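Local coordinates for protein tRNA (adenine(22)-N(1))-methyltransferase (Bacillus subtilis, PDB 6Q56) that methylates N1 of adenosine 22 in tRNA, using S-adenosyl-L-methionine as the methyl donor, at residues M23-S28 against A90-G95. The protein carries 2 engineered substitutions. Sequence-based numbering, arbitrary orientation.
Sequences MADIGS and AITIAG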
ATOM      1  N   MET A  23      14.068   8.862  -2.303  1.00 35.40           N
ATOM      2  CA  MET A  23      12.991   7.904  -2.419  1.00 38.22           C
ATOM      3  C   MET A  23      13.190   6.906  -3.528  1.00 35.87           C
ATOM      4  O   MET A  23      13.829   7.188  -4.528  1.00 39.10           O
ATOM      5  CB  MET A  23      11.702   8.647  -2.714  1.00 36.89           C
ATOM      6  CG  MET A  23      11.861   9.620  -3.858  1.00 45.31           C
ATOM      7  SD  MET A  23      10.323  10.066  -4.650  1.00 50.10           S
ATOM      8  CE  MET A  23       9.644   8.440  -4.924  1.00 38.40           C
ATOM      9  N   ALA A  24      12.612   5.735  -3.331  1.00 36.81           N
ATOM     10  CA  ALA A  24      12.658   4.682  -4.312  1.00 30.48           C
ATOM     11  C   ALA A  24      11.225   4.333  -4.626  1.00 29.62           C
ATOM     12  O   ALA A  24      10.469   3.942  -3.755  1.00 39.28           O
ATOM     13  CB  ALA A  24      13.403   3.476  -3.791  1.00 29.75           C
ATOM     14  N   ASP A  25      10.859   4.487  -5.885  1.00 33.97           N
ATOM     15  CA  ASP A  25       9.523   4.179  -6.339  1.00 26.01           C
ATOM     16  C   ASP A  25       9.590   2.858  -7.074  1.00 28.11           C
ATOM     17  O   ASP A  25      10.147   2.767  -8.154  1.00 32.99           O
ATOM     18  CB  ASP A  25       8.991   5.280  -7.248  1.00 37.38           C
ATOM     19  CG  ASP A  25       7.522   5.112  -7.574  1.00 31.02           C
ATOM     20  OD1 ASP A  25       6.835   4.371  -6.856  1.00 27.17           O
ATOM     21  OD2 ASP A  25       7.064   5.730  -8.543  1.00 26.60           O
ATOM     22  N   ILE A  26       9.025   1.832  -6.462  1.00 27.35           N
ATOM     23  CA  ILE A  26       9.021   0.506  -7.031  1.00 26.49           C
ATOM     24  C   ILE A  26       7.863   0.360  -8.007  1.00 31.48           C
ATOM     25  O   ILE A  26       6.734   0.709  -7.695  1.00 30.89           O
ATOM     26  CB  ILE A  26       8.922  -0.542  -5.921  1.00 28.54           C
ATOM     27  CG1 ILE A  26       9.863  -0.171  -4.778  1.00 36.94           C
ATOM     28  CG2 ILE A  26       9.232  -1.924  -6.458  1.00 26.14           C
ATOM     29  CD1 ILE A  26      11.305  -0.012  -5.194  1.00 26.10           C
ATOM     30  N   GLY A  27       8.166  -0.143  -9.194  1.00 31.70           N
ATOM     31  CA  GLY A  27       7.174  -0.317 -10.232  1.00 31.70           C
ATOM     32  C   GLY A  27       6.632   1.038 -10.612  1.00 32.88           C
ATOM     33  O   GLY A  27       5.450   1.200 -10.842  1.00 31.50           O
ATOM     34  N   SER A  28       7.533   2.008 -10.666  1.00 34.70           N
ATOM     35  CA  SER A  28       7.192   3.388 -10.978  1.00 34.19           C
ATOM     36  C   SER A  28       6.427   3.564 -12.278  1.00 37.22           C
ATOM     37  O   SER A  28       6.821   3.070 -13.320  1.00 42.19           O
ATOM     38  CB  SER A  28       8.450   4.254 -11.013  1.00 35.29           C
ATOM     39  OG  SER A  28       8.128   5.620 -11.135  1.00 33.38           O
ATOM     40  N   ALA A  90      13.004   6.726   1.860  1.00 39.49           N
ATOM     41  CA  ALA A  90      11.580   6.525   1.731  1.00 42.11           C
ATOM     42  C   ALA A  90      11.357   5.590   0.570  1.00 37.60           C
ATOM     43  O   ALA A  90      12.062   5.648  -0.416  1.00 44.08           O
ATOM     44  CB  ALA A  90      10.871   7.839   1.494  1.00 39.73           C
ATOM     45  N   ILE A  91      10.372   4.724   0.693  1.00 36.18           N
ATOM     46  CA  ILE A  91      10.080   3.795  -0.365  1.00 31.25           C
ATOM     47  C   ILE A  91       8.605   3.816  -0.683  1.00 32.75           C
ATOM     48  O   ILE A  91       7.769   3.638   0.183  1.00 32.41           O
ATOM     49  CB  ILE A  91      10.509   2.376   0.005  1.00 30.88           C
ATOM     50  CG1 ILE A  91      12.001   2.355   0.316  1.00 33.98           C
ATOM     51  CG2 ILE A  91      10.182   1.421  -1.123  1.00 33.31           C
ATOM     52  CD1 ILE A  91      12.568   0.972   0.429  1.00 39.50           C
ATOM     53  N   THR A  92       8.306   4.037  -1.950  1.00 42.40           N
ATOM     54  CA  THR A  92       6.937   4.075  -2.412  1.00 31.44           C
ATOM     55  C   THR A  92       6.645   2.891  -3.313  1.00 28.72           C
ATOM     56  O   THR A  92       7.384   2.602  -4.238  1.00 34.77           O
ATOM     57  CB  THR A  92       6.634   5.369  -3.186  1.00 27.44           C
ATOM     58  OG1 THR A  92       7.609   5.561  -4.213  1.00 33.24           O
ATOM     59  CG2 THR A  92       6.654   6.556  -2.273  1.00 28.19           C
ATOM     60  N   ILE A  93       5.541   2.220  -3.029  1.00 33.69           N
ATOM     61  CA  ILE A  93       5.083   1.091  -3.814  1.00 32.32           C
ATOM     62  C   ILE A  93       3.583   1.269  -3.974  1.00 27.29           C
ATOM     63  O   ILE A  93       2.838   1.147  -3.016  1.00 26.46           O
ATOM     64  CB  ILE A  93       5.372  -0.254  -3.141  1.00 40.54           C
ATOM     65  CG1 ILE A  93       6.759  -0.260  -2.501  1.00 38.50           C
ATOM     66  CG2 ILE A  93       5.248  -1.371  -4.155  1.00 36.65           C
ATOM     67  CD1 ILE A  93       7.096  -1.548  -1.788  1.00 27.37           C
ATOM     68  N   ALA A  94       3.152   1.569  -5.189  1.00 29.72           N
ATOM     69  CA  ALA A  94       1.748   1.804  -5.460  1.00 28.25           C
ATOM     70  C   ALA A  94       1.261   1.196  -6.765  1.00 28.09           C
ATOM     71  O   ALA A  94       2.041   0.763  -7.590  1.00 28.05           O
ATOM     72  CB  ALA A  94       1.484   3.295  -5.458  1.00 30.43           C
ATOM     73  N   GLY A  95      -0.054   1.179  -6.929  1.00 32.69           N
ATOM     74  CA  GLY A  95      -0.679   0.634  -8.114  1.00 29.17           C
ATOM     75  C   GLY A  95      -0.532  -0.868  -8.201  1.00 28.15           C
ATOM     76  O   GLY A  95      -0.504  -1.434  -9.280  1.00 34.13           O
TER
HETATM   77  O   HOH W   1       4.845   2.360  -7.328  1.00 24.98           O
HETATM   78  O   HOH W   2       3.235   2.671  -9.227  1.00 32.74           O
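The carboxylate of Asp25 is approached on both faces: Thr92 OG1 lies over one, donating to OD1 (3.0 Å), and Ser28 OG reaches OD2 from the other (2.8 Å). Each hydroxyl stands well above the plane, 51° out of it for threonine. With chi1 at 52°, Thr92 OG1 sits between its backbone N and carbonyl carbon, which brings it against Asp25; the methyl CE of Met23, whose chain bends at chi3, lies 3.6 Å from Thr92 OG1. Water 1 binds Asp25 OD1 and lies between Ile26 O and Ala94 N, which are 4.5 Å apart, while water 2 bridges Gly27 O and Ala94 O. These waters link the two segments where residues 25-28 make a type II turn.

The parallel strands are directly bonded as far as Ile26 N. Ala24 spends its N on Ala90 O and its O on Thr92 N (2.8 Å), and Ile26 N meets Thr92 O at 2.9 Å, almost straight on to the carbonyl at 177°. On the face away from Asp25 and Thr92, Ile26 and Ile93 lie side by side, their CG1 atoms 3.9 Å apart, and Ile91 CG2 touches Ile26 CG1. Strands 43-50 and 117-122 flank the pair, and helix 32-39 covers the Asp25 face.

Strand order 3-2-1-4-5-7-6 identifies the Rossmann-like fold of class I methyltransferases, with this contact joining its central first and fourth strands. The glycine-bearing turn after strand 21-26 probably corresponds to motif I, which in related enzymes helps bind S-adenosyl-L-methionine. Direct bonds give way to water at the C-terminal ends of the strands. Thr92 fastens Asp25 to the neighbouring strand while Ser28 closes the turn onto the same carboxylate, which, gripped from opposite faces, is probably restrained in rotation.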